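Local coordinates for Galactose/lactose metabolism regulatory protein GAL80 (Saccharomyces cerevisiae, PDB 3BTV) that represses the galactose and lactose metabolic genes by binding the activator GAL4 and blocking its transcriptional activation when no inducing sugar is present, at residues G146-I151 / P389-M394; D208-T213 / E416-S421; A234-N239 / D263-Q268. The protein carries 1 engineered substitution. One frame throughout, in Å; residues are numbered along the deposited sequence.

Overall arrangement
Interaction 1 joins the last strand of the Rossmann-fold sheet to a loop from much later in the chain, and is only partly buried; interactions 2 and 3 are buried where helices 209-225 and 405-424 meet the mixed sheet. The centre of interaction 1 is about 26 Å from that of interaction 2 and about 34 Å from that of interaction 3, whereas the latter two touch, Val-418 packing on Ala-234 and Leu-265. Interaction 1 relies on a glutamine-to-backbone hydrogen bond and close packing of a second glutamine. Interaction 2 pairs two helices through valines, a tyrosine and a helix-capping aspartate. In interaction 3, neighbouring antiparallel strands join by backbone bonds, one face toward those helices and the other toward the second subunit.

Interaction 1. Residues G146-I151 / P389-M394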
loop_
_atom_site.group_PDB
_atom_site.type_symbol
_atom_site.label_atom_id
_atom_site.label_comp_id
_atom_site.label_asym_id
_atom_site.label_seq_id
_atom_site.Cartn_x
_atom_site.Cartn_y
_atom_site.Cartn_z
ATOM N N GLY B 146 -19.861 -2.220 -36.621
ATOM C CA GLY B 146 -19.645 -0.866 -37.099
ATOM C C GLY B 146 -20.167 0.250 -36.209
ATOM O O GLY B 146 -19.851 1.418 -36.437
ATOM N N VAL B 147 -20.962 -0.096 -35.198
ATOM C CA VAL B 147 -21.552 0.912 -34.314
ATOM C C VAL B 147 -20.519 1.521 -33.385
ATOM O O VAL B 147 -19.527 0.879 -33.030
ATOM C CB VAL B 147 -22.691 0.328 -33.455
ATOM C CG1 VAL B 147 -23.881 -0.064 -34.343
ATOM C CG2 VAL B 147 -22.193 -0.876 -32.664
ATOM N N GLN B 148 -20.745 2.771 -32.997
ATOM C CA GLN B 148 -19.922 3.382 -31.968
ATOM C C GLN B 148 -20.363 2.824 -30.627
ATOM O O GLN B 148 -21.564 2.732 -30.351
ATOM C CB GLN B 148 -20.070 4.900 -31.966
ATOM C CG GLN B 148 -19.375 5.566 -30.795
ATOM C CD GLN B 148 -17.867 5.504 -30.905
ATOM O OE1 GLN B 148 -17.192 4.865 -30.092
ATOM N NE2 GLN B 148 -17.329 6.167 -31.918
ATOM N N THR B 149 -19.394 2.450 -29.797
ATOM C CA THR B 149 -19.708 1.842 -28.514
ATOM C C THR B 149 -19.379 2.762 -27.342
ATOM O O THR B 149 -18.474 3.596 -27.416
ATOM C CB THR B 149 -18.975 0.498 -28.320
ATOM O OG1 THR B 149 -17.584 0.735 -28.082
ATOM C CG2 THR B 149 -19.139 -0.400 -29.548
ATOM N N ILE B 150 -20.133 2.602 -26.261
ATOM C CA ILE B 150 -19.877 3.318 -25.019
ATOM C C ILE B 150 -19.860 2.316 -23.868
ATOM O O ILE B 150 -20.697 1.414 -23.819
ATOM C CB ILE B 150 -20.959 4.388 -24.752
ATOM C CG1 ILE B 150 -21.163 5.285 -25.976
ATOM C CG2 ILE B 150 -20.612 5.238 -23.525
ATOM C CD1 ILE B 150 -22.522 5.113 -26.687
ATOM N N ILE B 151 -18.902 2.456 -22.957
ATOM C CA ILE B 151 -18.916 1.680 -21.722
ATOM C C ILE B 151 -19.189 2.637 -20.565
ATOM O O ILE B 151 -18.673 3.753 -20.548
ATOM C CB ILE B 151 -17.576 0.927 -21.473
ATOM C CG1 ILE B 151 -17.694 -0.035 -20.283
ATOM C CG2 ILE B 151 -16.426 1.897 -21.234
ATOM C CD1 ILE B 151 -18.507 -1.313 -20.606
ATOM N N PRO B 389 -14.781 12.848 -37.223
ATOM C CA PRO B 389 -15.565 11.690 -37.663
ATOM C C PRO B 389 -16.697 11.390 -36.693
ATOM O O PRO B 389 -16.681 11.862 -35.559
ATOM C CB PRO B 389 -14.543 10.551 -37.656
ATOM C CG PRO B 389 -13.233 11.225 -37.859
ATOM C CD PRO B 389 -13.342 12.541 -37.142
ATOM N N SER B 390 -17.677 10.619 -37.147
ATOM C CA SER B 390 -18.811 10.270 -36.308
ATOM C C SER B 390 -18.484 9.038 -35.480
ATOM O O SER B 390 -19.378 8.346 -34.993
ATOM C CB SER B 390 -20.052 10.013 -37.169
ATOM O OG SER B 390 -19.775 9.077 -38.198
ATOM N N GLN B 391 -17.197 8.764 -35.318
ATOM C CA GLN B 391 -16.798 7.533 -34.659
ATOM C C GLN B 391 -15.316 7.472 -34.319
ATOM O O GLN B 391 -14.460 7.783 -35.147
ATOM C CB GLN B 391 -17.183 6.342 -35.529
ATOM C CG GLN B 391 -17.125 5.014 -34.820
ATOM C CD GLN B 391 -18.126 4.039 -35.385
ATOM O OE1 GLN B 391 -18.969 4.405 -36.213
ATOM N NE2 GLN B 391 -18.051 2.790 -34.938
ATOM N N PHE B 392 -15.028 7.055 -33.090
ATOM C CA PHE B 392 -13.660 6.896 -32.616
ATOM C C PHE B 392 -13.535 5.581 -31.865
ATOM O O PHE B 392 -14.503 5.099 -31.273
ATOM C CB PHE B 392 -13.250 8.070 -31.725
ATOM C CG PHE B 392 -14.143 8.269 -30.529
ATOM C CD1 PHE B 392 -15.266 9.074 -30.615
ATOM C CD2 PHE B 392 -13.852 7.662 -29.315
ATOM C CE1 PHE B 392 -16.092 9.268 -29.516
ATOM C CE2 PHE B 392 -14.673 7.849 -28.208
ATOM C CZ PHE B 392 -15.795 8.654 -28.311
ATOM N N VAL B 393 -12.339 5.002 -31.904
ATOM C CA VAL B 393 -12.091 3.684 -31.331
ATOM C C VAL B 393 -12.123 3.682 -29.804
ATOM O O VAL B 393 -12.682 2.781 -29.183
ATOM C CB VAL B 393 -10.730 3.115 -31.797
ATOM C CG1 VAL B 393 -10.476 1.756 -31.169
ATOM C CG2 VAL B 393 -10.694 3.005 -33.314
ATOM N N MET B 394 -11.517 4.693 -29.200
ATOM C CA MET B 394 -11.387 4.722 -27.751
ATOM C C MET B 394 -11.141 6.134 -27.257
ATOM O O MET B 394 -10.572 6.964 -27.968
ATOM C CB MET B 394 -10.228 3.827 -27.309
ATOM C CG MET B 394 -8.868 4.257 -27.861
ATOM S SD MET B 394 -7.571 3.034 -27.522
ATOM C CE MET B 394 -7.509 3.148 -25.733
#
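Gln-391 reaches across to the turn ahead of strand 148-151 and donates from NE2 to Gly-146 O, 2.7 Å away. The N-H...O angle is 154°, and the acceptor lies close to the plane of the Gln-391 amide; the amide nitrogen, however, stands above the carbonyl plane of Gly-146. With CG trans to the backbone N (chi1 -166°) and the chain extended beyond it, the side chain passes alongside Gln-148, whose CB lies 4.0 Å from Gln-391 CD.

Gln-148 points the other way, toward the loop. Its chain bends at chi2 (70°), laying the amide against the backbone of Phe-392, with Gln-148 CD 3.4 Å from Phe-392 O. The end of that amide also sits over one face of the Phe-392 ring, offset toward its rim.

Farther out, Phe-378 meets the same ring edge-to-face and Phe-402 packs on it at an inclined angle. The backbone of Gln-148 is tied to Lys-120, just before strand 121-125, and to Leu-122 within it, while Thr-149 OG1 bonds to Leu-405 N. Strand 148-152 is an outermost strand of the parallel Rossmann sheet, and the loop approaches its start most closely at Gln-391. One directional amide bond to Gly-146, with a second amide packed against the backbone and ring of Phe-392, makes this a largely polar attachment of loop to sheet edge.

Interaction 2. Residues D208-T213 / E416-S421; sequences DLVTTT and ESVYKS
Tyr-419 and Asp-208 approach from opposite directions, and the phenol hydroxyl ends at the carboxylate in a weak hydrogen bond from Tyr-419 OH to Asp-208 OD1 (3.0 Å). Ring and carboxylate planes are turned 70° apart, with OD1 at the ring's edge. Tyr-419 gets there by placing CG trans to its carbonyl carbon (chi1 -80°), which swings the ring toward the start of the opposite helix.

The carboxylate is already committed to its own helix. Asp-208 is the N-cap: OD1 accepts from Thr-211 N at 2.8 Å, the nitrogen lying above the carboxylate plane, and more weakly from Val-210 N. Asp-208 OD2 takes the hydroxyl of Thr-211 OG1 at 2.6 Å, met on the syn side. Bonds to both oxygens therefore fix the rotation of the group, and the nearby helix start probably favours its negative charge.

Val-210 approaches the phenol end of the tyrosine obliquely, beside this polar cluster. Its CG2 packs 3.9 Å from Tyr-419 CZ, while Val-210 CG1 meets Val-418 CG1 at 3.8 Å; the two valines meet at a slant.

The helices run nearly antiparallel (158°), their local axes 10.5 Å apart at closest approach. Ile-415, nearly one turn before Val-418, adds packing against Val-210 and Thr-211. Beneath helix 405-424 lies the mixed sheet: Val-418 rests on Ala-234, Leu-265 and Phe-267, and Tyr-419 on Val-236. Trp-126 NE1 bonds to Thr-211 O, linking helix 209-225 to the segment that follows Rossmann strand 121-125.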
loop_
_atom_site.group_PDB
_atom_site.type_symbol
_atom_site.label_atom_id
_atom_site.label_comp_id
_atom_site.label_asym_id
_atom_site.label_seq_id
_atom_site.Cartn_x
_atom_site.Cartn_y
_atom_site.Cartn_z
ATOM N N ASP B 208 -17.515 -8.314 -8.596
ATOM C CA ASP B 208 -16.654 -8.663 -7.477
ATOM C C ASP B 208 -15.707 -7.517 -7.159
ATOM O O ASP B 208 -15.634 -6.526 -7.890
ATOM C CB ASP B 208 -15.852 -9.935 -7.781
ATOM C CG ASP B 208 -14.832 -9.734 -8.884
ATOM O OD1 ASP B 208 -13.747 -9.182 -8.607
ATOM O OD2 ASP B 208 -15.116 -10.133 -10.028
ATOM N N LEU B 209 -14.978 -7.679 -6.061
ATOM C CA LEU B 209 -14.105 -6.633 -5.535
ATOM C C LEU B 209 -13.080 -6.179 -6.566
ATOM O O LEU B 209 -12.768 -4.996 -6.677
ATOM C CB LEU B 209 -13.370 -7.139 -4.290
ATOM C CG LEU B 209 -12.409 -6.128 -3.654
ATOM C CD1 LEU B 209 -13.203 -4.897 -3.204
ATOM C CD2 LEU B 209 -11.641 -6.726 -2.489
ATOM N N VAL B 210 -12.533 -7.130 -7.311
ATOM C CA VAL B 210 -11.481 -6.799 -8.253
ATOM C C VAL B 210 -12.050 -6.197 -9.531
ATOM O O VAL B 210 -11.695 -5.077 -9.939
ATOM C CB VAL B 210 -10.639 -8.024 -8.585
ATOM C CG1 VAL B 210 -9.498 -7.630 -9.506
ATOM C CG2 VAL B 210 -10.098 -8.632 -7.303
ATOM N N THR B 211 -12.953 -6.945 -10.147
ATOM C CA THR B 211 -13.518 -6.567 -11.425
ATOM C C THR B 211 -14.237 -5.237 -11.336
ATOM O O THR B 211 -14.133 -4.393 -12.226
ATOM C CB THR B 211 -14.526 -7.631 -11.903
ATOM O OG1 THR B 211 -13.864 -8.902 -11.991
ATOM C CG2 THR B 211 -15.095 -7.247 -13.255
ATOM N N THR B 212 -14.970 -5.048 -10.252
ATOM C CA THR B 212 -15.885 -3.925 -10.180
ATOM C C THR B 212 -15.280 -2.731 -9.459
ATOM O O THR B 212 -15.047 -1.685 -10.064
ATOM C CB THR B 212 -17.207 -4.341 -9.512
ATOM O OG1 THR B 212 -17.650 -5.579 -10.083
ATOM C CG2 THR B 212 -18.287 -3.260 -9.713
ATOM N N THR B 213 -15.015 -2.895 -8.170
ATOM C CA THR B 213 -14.567 -1.793 -7.333
ATOM C C THR B 213 -13.165 -1.343 -7.710
ATOM O O THR B 213 -12.934 -0.181 -7.991
ATOM C CB THR B 213 -14.578 -2.177 -5.851
ATOM O OG1 THR B 213 -15.847 -2.744 -5.525
ATOM C CG2 THR B 213 -14.335 -0.941 -4.979
ATOM N N GLU B 416 -7.920 -9.292 -15.875
ATOM C CA GLU B 416 -7.475 -10.661 -16.141
ATOM C C GLU B 416 -6.072 -10.846 -15.585
ATOM O O GLU B 416 -5.793 -11.834 -14.911
ATOM C CB GLU B 416 -7.517 -10.970 -17.634
ATOM C CG GLU B 416 -7.020 -12.375 -17.999
ATOM C CD GLU B 416 -7.575 -13.462 -17.091
ATOM O OE1 GLU B 416 -8.704 -13.307 -16.580
ATOM O OE2 GLU B 416 -6.875 -14.479 -16.890
ATOM N N SER B 417 -5.207 -9.865 -15.830
ATOM C CA SER B 417 -3.820 -9.923 -15.368
ATOM C C SER B 417 -3.668 -9.877 -13.856
ATOM O O SER B 417 -2.778 -10.524 -13.304
ATOM C CB SER B 417 -3.001 -8.808 -16.001
ATOM O OG SER B 417 -3.108 -8.889 -17.409
ATOM N N VAL B 418 -4.510 -9.105 -13.175
ATOM C CA VAL B 418 -4.489 -9.136 -11.717
ATOM C C VAL B 418 -4.675 -10.589 -11.215
ATOM O O VAL B 418 -3.891 -11.090 -10.399
ATOM C CB VAL B 418 -5.550 -8.207 -11.100
ATOM C CG1 VAL B 418 -5.776 -8.565 -9.657
ATOM C CG2 VAL B 418 -5.103 -6.723 -11.213
ATOM N N TYR B 419 -5.703 -11.264 -11.720
ATOM C CA TYR B 419 -5.948 -12.657 -11.342
ATOM C C TYR B 419 -4.819 -13.617 -11.757
ATOM O O TYR B 419 -4.512 -14.550 -11.020
ATOM C CB TYR B 419 -7.299 -13.142 -11.883
ATOM C CG TYR B 419 -8.468 -12.688 -11.044
ATOM C CD1 TYR B 419 -9.360 -11.745 -11.520
ATOM C CD2 TYR B 419 -8.668 -13.195 -9.767
ATOM C CE1 TYR B 419 -10.424 -11.319 -10.757
ATOM C CE2 TYR B 419 -9.729 -12.778 -8.996
ATOM C CZ TYR B 419 -10.608 -11.837 -9.503
ATOM O OH TYR B 419 -11.674 -11.413 -8.747
ATOM N N LYS B 420 -4.207 -13.387 -12.919
ATOM C CA LYS B 420 -3.076 -14.215 -13.351
ATOM C C LYS B 420 -1.924 -14.072 -12.381
ATOM O O LYS B 420 -1.364 -15.071 -11.937
ATOM C CB LYS B 420 -2.584 -13.838 -14.749
ATOM C CG LYS B 420 -3.231 -14.573 -15.893
ATOM C CD LYS B 420 -2.452 -14.343 -17.179
ATOM C CE LYS B 420 -3.389 -14.296 -18.379
ATOM N NZ LYS B 420 -4.421 -15.372 -18.344
ATOM N N SER B 421 -1.578 -12.820 -12.068
ATOM C CA SER B 421 -0.497 -12.517 -11.154
ATOM C C SER B 421 -0.630 -13.265 -9.842
ATOM O O SER B 421 0.337 -13.824 -9.337
ATOM C CB SER B 421 -0.455 -10.997 -10.853
ATOM O OG SER B 421 0.541 -10.757 -9.891
#

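Interaction 3. Residues A234-N239 / D263-Q268; sequences AMVFNN and DHLLFQ
Phe-237 and His-264 rise side by side from adjacent strands: chi1 of -62° sets the phenylalanine CG trans to its carbonyl carbon, whereas the histidine CG is trans to its backbone N. The rings form an offset edge-to-face pair, the edge of His-264 toward the face of Phe-237, with planes at 88° and centroids 5.9 Å apart. Phe-237 CE1 also packs against Leu-266 CD1 at 3.7 Å.

The strands are antiparallel. Met-235 and Leu-266 form a hydrogen-bonded pair, the bond from Leu-266 N to Met-235 O (2.9 Å) being almost straight. At the other end a classic beta bulge sets both Asp-263 and His-264 opposite Phe-237: Phe-237 O accepts from Asp-263 N at 2.7 Å and only weakly from His-264 N at 3.4 Å. The Asp-263 side chain turns back over the departing chain, and OD1 receives Asn-239 N on its syn lone pair at 2.9 Å. Asp-263 OD2 takes Ile-240 N and a salt bridge from Lys-259, which also bonds to Asn-238 OD1, so one lysine serves the two neighbouring acceptors.

Ala-234, Val-236, Leu-265 and Phe-267 share the face covered by helix 405-424, with Phe-214 and Ile-218 of helix 209-225 adding to the packing there. On the reverse face, Met-235, Phe-237 and Leu-266 pack respectively on Thr-427, Thr-270 and Gln-268 of the second subunit. Strand 276-283 flanks strand 264-271 on its far side, so the pair lies within the mixed sheet and contributes to the contact with the second subunit of the assembly.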
loop_
_atom_site.group_PDB
_atom_site.type_symbol
_atom_site.label_atom_id
_atom_site.label_comp_id
_atom_site.label_asym_id
_atom_site.label_seq_id
_atom_site.Cartn_x
_atom_site.Cartn_y
_atom_site.Cartn_z
ATOM N N ALA B 234 -0.256 -8.791 -7.967
ATOM C CA ALA B 234 -1.432 -8.812 -7.108
ATOM C C ALA B 234 -1.510 -10.049 -6.222
ATOM O O ALA B 234 -1.053 -11.133 -6.580
ATOM C CB ALA B 234 -2.677 -8.703 -7.934
ATOM N N MET B 235 -2.113 -9.877 -5.062
ATOM C CA MET B 235 -2.525 -11.009 -4.256
ATOM C C MET B 235 -4.006 -10.827 -3.963
ATOM O O MET B 235 -4.432 -9.764 -3.490
ATOM C CB MET B 235 -1.732 -11.077 -2.962
ATOM C CG MET B 235 -0.235 -11.200 -3.171
ATOM S SD MET B 235 0.677 -11.075 -1.619
ATOM C CE MET B 235 2.364 -11.178 -2.225
ATOM N N VAL B 236 -4.783 -11.864 -4.258
ATOM C CA VAL B 236 -6.234 -11.815 -4.147
ATOM C C VAL B 236 -6.655 -12.802 -3.070
ATOM O O VAL B 236 -6.221 -13.948 -3.062
ATOM C CB VAL B 236 -6.886 -12.178 -5.491
ATOM C CG1 VAL B 236 -8.408 -12.160 -5.387
ATOM C CG2 VAL B 236 -6.395 -11.220 -6.569
ATOM N N PHE B 237 -7.498 -12.356 -2.152
ATOM C CA PHE B 237 -7.811 -13.162 -0.977
ATOM C C PHE B 237 -9.276 -13.565 -0.853
ATOM O O PHE B 237 -10.180 -12.754 -1.054
ATOM C CB PHE B 237 -7.454 -12.390 0.294
ATOM C CG PHE B 237 -6.000 -12.057 0.423
ATOM C CD1 PHE B 237 -5.436 -11.018 -0.308
ATOM C CD2 PHE B 237 -5.201 -12.764 1.297
ATOM C CE1 PHE B 237 -4.088 -10.719 -0.180
ATOM C CE2 PHE B 237 -3.853 -12.458 1.436
ATOM C CZ PHE B 237 -3.297 -11.441 0.702
ATOM N N ASN B 238 -9.504 -14.818 -0.483
ATOM C CA ASN B 238 -10.807 -15.200 0.051
ATOM C C ASN B 238 -10.587 -15.711 1.468
ATOM O O ASN B 238 -10.655 -16.906 1.723
ATOM C CB ASN B 238 -11.502 -16.253 -0.825
ATOM C CG ASN B 238 -12.918 -16.563 -0.356
ATOM O OD1 ASN B 238 -13.494 -15.840 0.456
ATOM N ND2 ASN B 238 -13.478 -17.652 -0.860
ATOM N N ASN B 239 -10.285 -14.800 2.385
ATOM C CA ASN B 239 -10.082 -15.165 3.780
ATOM C C ASN B 239 -11.417 -15.273 4.508
ATOM O O ASN B 239 -11.474 -15.633 5.679
ATOM C CB ASN B 239 -9.226 -14.116 4.485
ATOM C CG ASN B 239 -7.740 -14.281 4.219
ATOM O OD1 ASN B 239 -7.276 -15.313 3.723
ATOM N ND2 ASN B 239 -6.975 -13.249 4.566
ATOM N N ASP B 263 -12.364 -11.180 -0.752
ATOM C CA ASP B 263 -12.601 -10.196 0.302
ATOM C C ASP B 263 -11.415 -9.260 0.515
ATOM O O ASP B 263 -11.462 -8.387 1.383
ATOM C CB ASP B 263 -12.925 -10.882 1.624
ATOM C CG ASP B 263 -12.123 -12.136 1.828
ATOM O OD1 ASP B 263 -10.904 -12.026 2.069
ATOM O OD2 ASP B 263 -12.717 -13.231 1.726
ATOM N N HIS B 264 -10.341 -9.445 -0.245
ATOM C CA HIS B 264 -9.234 -8.473 -0.180
ATOM C C HIS B 264 -8.373 -8.528 -1.417
ATOM O O HIS B 264 -8.165 -9.593 -1.991
ATOM C CB HIS B 264 -8.345 -8.706 1.034
ATOM C CG HIS B 264 -7.672 -7.466 1.532
ATOM N ND1 HIS B 264 -6.466 -7.017 1.033
ATOM C CD2 HIS B 264 -8.029 -6.582 2.491
ATOM C CE1 HIS B 264 -6.110 -5.911 1.665
ATOM N NE2 HIS B 264 -7.035 -5.633 2.571
ATOM N N LEU B 265 -7.873 -7.366 -1.814
ATOM C CA LEU B 265 -6.965 -7.261 -2.934
ATOM C C LEU B 265 -5.766 -6.428 -2.508
ATOM O O LEU B 265 -5.919 -5.306 -1.986
ATOM C CB LEU B 265 -7.653 -6.601 -4.142
ATOM C CG LEU B 265 -6.702 -6.195 -5.289
ATOM C CD1 LEU B 265 -6.129 -7.409 -6.003
ATOM C CD2 LEU B 265 -7.368 -5.264 -6.291
ATOM N N LEU B 266 -4.577 -6.977 -2.718
ATOM C CA LEU B 266 -3.336 -6.204 -2.600
ATOM C C LEU B 266 -2.835 -6.045 -4.004
ATOM O O LEU B 266 -2.739 -7.019 -4.745
ATOM C CB LEU B 266 -2.269 -6.930 -1.777
ATOM C CG LEU B 266 -2.577 -7.260 -0.316
ATOM C CD1 LEU B 266 -1.461 -8.107 0.280
ATOM C CD2 LEU B 266 -2.782 -5.994 0.505
ATOM N N PHE B 267 -2.527 -4.818 -4.390
ATOM C CA PHE B 267 -2.080 -4.581 -5.753
ATOM C C PHE B 267 -0.979 -3.553 -5.746
ATOM O O PHE B 267 -1.101 -2.497 -5.122
ATOM C CB PHE B 267 -3.256 -4.118 -6.619
ATOM C CG PHE B 267 -2.849 -3.559 -7.969
ATOM C CD1 PHE B 267 -2.931 -4.334 -9.117
ATOM C CD2 PHE B 267 -2.416 -2.248 -8.090
ATOM C CE1 PHE B 267 -2.577 -3.815 -10.349
ATOM C CE2 PHE B 267 -2.054 -1.723 -9.319
ATOM C CZ PHE B 267 -2.137 -2.499 -10.451
ATOM N N GLN B 268 0.110 -3.855 -6.432
ATOM C CA GLN B 268 1.183 -2.871 -6.530
ATOM C C GLN B 268 1.714 -2.910 -7.944
ATOM O O GLN B 268 1.665 -3.945 -8.602
ATOM C CB GLN B 268 2.278 -3.126 -5.489
ATOM C CG GLN B 268 3.066 -4.422 -5.697
ATOM C CD GLN B 268 3.984 -4.750 -4.520
ATOM O OE1 GLN B 268 4.900 -5.579 -4.619
ATOM N NE2 GLN B 268 3.735 -4.104 -3.401
#